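Local coordinates for initiator protein NS1 (Human bocavirus, PDB 4KW3) that probably nicks one strand at the viral replication origin to start rolling-circle replication, this chain being its N-terminal origin-recognition and nuclease domain, at residues L125-A130 against H198-D203. Sequence-based numbering, arbitrary orientation.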
loop_
_atom_site.group_PDB
_atom_site.type_symbol
_atom_site.label_atom_id
_atom_site.label_comp_id
_atom_site.label_asym_id
_atom_site.label_seq_id
_atom_site.Cartn_x
_atom_site.Cartn_y
_atom_site.Cartn_z
ATOM N N LEU A 125 -17.581 4.268 -10.322
ATOM C CA LEU A 125 -17.059 5.436 -9.613
ATOM C C LEU A 125 -17.290 6.683 -10.449
ATOM O O LEU A 125 -17.316 6.625 -11.682
ATOM C CB LEU A 125 -15.563 5.323 -9.299
ATOM C CG LEU A 125 -15.107 4.447 -8.139
ATOM C CD1 LEU A 125 -13.604 4.423 -8.096
ATOM C CD2 LEU A 125 -15.649 4.961 -6.827
ATOM N N SER A 126 -17.481 7.808 -9.770
ATOM C CA SER A 126 -17.624 9.091 -10.446
ATOM C C SER A 126 -17.374 10.211 -9.440
ATOM O O SER A 126 -17.266 9.948 -8.242
ATOM C CB SER A 126 -19.035 9.219 -11.022
ATOM O OG SER A 126 -19.986 9.355 -9.975
ATOM N N LYS A 127 -17.298 11.453 -9.927
ATOM C CA LYS A 127 -17.196 12.625 -9.061
ATOM C C LYS A 127 -18.313 12.626 -8.027
ATOM O O LYS A 127 -18.160 13.093 -6.903
ATOM C CB LYS A 127 -17.229 13.938 -9.865
ATOM C CG LYS A 127 -15.882 14.423 -10.369
ATOM C CD LYS A 127 -15.867 15.955 -10.451
ATOM C CE LYS A 127 -14.443 16.510 -10.354
ATOM N NZ LYS A 127 -13.486 15.979 -11.379
ATOM N N ARG A 128 -19.443 12.089 -8.438
ATOM C CA ARG A 128 -20.665 12.105 -7.665
ATOM C C ARG A 128 -20.545 11.218 -6.404
ATOM O O ARG A 128 -21.040 11.581 -5.335
ATOM C CB ARG A 128 -21.808 11.698 -8.614
ATOM C CG ARG A 128 -23.205 12.098 -8.235
ATOM C CD ARG A 128 -24.210 11.409 -9.160
ATOM N NE ARG A 128 -23.871 10.006 -9.402
ATOM C CZ ARG A 128 -24.185 8.998 -8.592
ATOM N NH1 ARG A 128 -24.891 9.224 -7.489
ATOM N NH2 ARG A 128 -23.819 7.757 -8.900
ATOM N N ASN A 129 -19.930 10.045 -6.542
ATOM C CA ASN A 129 -19.793 9.102 -5.421
ATOM C C ASN A 129 -18.396 8.844 -4.838
ATOM O O ASN A 129 -18.277 8.244 -3.770
ATOM C CB ASN A 129 -20.498 7.767 -5.723
ATOM C CG ASN A 129 -19.790 6.938 -6.790
ATOM O OD1 ASN A 129 -18.852 7.399 -7.456
ATOM N ND2 ASN A 129 -20.244 5.696 -6.956
ATOM N N ALA A 130 -17.339 9.257 -5.530
ATOM C CA ALA A 130 -15.995 8.899 -5.069
ATOM C C ALA A 130 -15.634 9.351 -3.647
ATOM O O ALA A 130 -15.109 8.556 -2.870
ATOM C CB ALA A 130 -14.935 9.371 -6.068
ATOM N N HIS A 198 -11.585 19.471 -7.399
ATOM C CA HIS A 198 -11.790 18.278 -8.211
ATOM C C HIS A 198 -11.233 17.049 -7.506
ATOM O O HIS A 198 -10.156 17.106 -6.918
ATOM C CB HIS A 198 -11.122 18.468 -9.560
ATOM C CG HIS A 198 -11.564 19.711 -10.256
ATOM N ND1 HIS A 198 -12.662 19.746 -11.088
ATOM C CD2 HIS A 198 -11.093 20.980 -10.194
ATOM C CE1 HIS A 198 -12.828 20.978 -11.535
ATOM N NE2 HIS A 198 -11.892 21.745 -11.004
ATOM N N ALA A 199 -11.954 15.936 -7.567
ATOM C CA ALA A 199 -11.537 14.732 -6.857
ATOM C C ALA A 199 -11.035 13.727 -7.858
ATOM O O ALA A 199 -10.439 12.726 -7.494
ATOM C CB ALA A 199 -12.669 14.139 -6.036
ATOM N N GLN A 200 -11.292 13.993 -9.129
ATOM C CA GLN A 200 -10.874 13.082 -10.179
ATOM C C GLN A 200 -9.390 13.239 -10.451
ATOM O O GLN A 200 -8.888 14.349 -10.616
ATOM C CB GLN A 200 -11.675 13.346 -11.454
ATOM C CG GLN A 200 -11.492 12.330 -12.550
ATOM C CD GLN A 200 -12.654 12.326 -13.546
ATOM O OE1 GLN A 200 -13.737 12.864 -13.267
ATOM N NE2 GLN A 200 -12.435 11.719 -14.710
ATOM N N THR A 201 -8.701 12.108 -10.506
ATOM C CA THR A 201 -7.308 12.058 -10.903
ATOM C C THR A 201 -7.250 12.053 -12.438
ATOM O O THR A 201 -7.487 11.029 -13.092
ATOM C CB THR A 201 -6.610 10.798 -10.312
ATOM O OG1 THR A 201 -6.729 10.817 -8.887
ATOM C CG2 THR A 201 -5.124 10.740 -10.692
ATOM N N VAL A 202 -6.952 13.217 -13.007
ATOM C CA VAL A 202 -6.953 13.380 -14.458
ATOM C C VAL A 202 -6.004 12.414 -15.156
ATOM O O VAL A 202 -6.359 11.796 -16.157
ATOM C CB VAL A 202 -6.534 14.785 -14.858
ATOM C CG1 VAL A 202 -6.745 14.946 -16.342
ATOM C CG2 VAL A 202 -7.337 15.825 -14.084
ATOM N N ASP A 203 -4.798 12.278 -14.615
ATOM C CA ASP A 203 -3.767 11.449 -15.237
ATOM C C ASP A 203 -3.206 10.381 -14.292
ATOM O O ASP A 203 -2.109 10.539 -13.756
ATOM C CB ASP A 203 -2.649 12.355 -15.754
ATOM C CG ASP A 203 -1.775 11.677 -16.789
ATOM O OD1 ASP A 203 -1.747 10.426 -16.829
ATOM O OD2 ASP A 203 -1.142 12.402 -17.590
#
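Lys127 carries this contact almost alone, reaching across to His198, Ala199 and Gln200 with the far half of its side chain. Lys127 CE lies 3.8 Å from ND1 of the His198 imidazole, at the ring edge and near the ring plane, and equally 3.8 Å from the backbone N of Ala199. A bend at the last torsion (chi4 56°) turns the ammonium group toward Gln200, where Lys127 NZ lies 3.2 Å from Gln200 CB. With its CG anti to the backbone N (chi1 -171°), the extended Gln200 chain crosses the lysine at about a right angle and brings OE1 near its CG and NZ, although Lys127 NZ to Gln200 OE1, at 3.7 Å, is no hydrogen bond. No hydrogen bond joins the segments; the exposed lysine meets its partners mainly by packing, with probably a weak charge-dipole attraction to the Gln200 amide. The imidazole is positioned from outside: NE2 of His198 is hydrogen-bonded to Asp192 OD2, and its ring meets that of Tyr190. Behind Lys127, the chain makes a tight turn, in which Asn129 OD1 accepts the N-H of Ser126 (N to OD1 2.7 Å) and Ala130 N bonds Ser126 O (2.8 Å). Deeper in, Ala130 and Ala199 both rest on Ile187 of strand 185-191, while Ala130 and Gln200 both touch Phe16 of strand 15-21. The contact thus joins two loops near the edge of the nuclease-domain sheet, away from the predicted metal site and nucleophilic tyrosine: residues 125-130 lie between strand 114-122 and helix 134-149, and residues 198-203 run from the end of strand 197-198, paired with 185-191, to helix 204-212, which Asp203 N-caps.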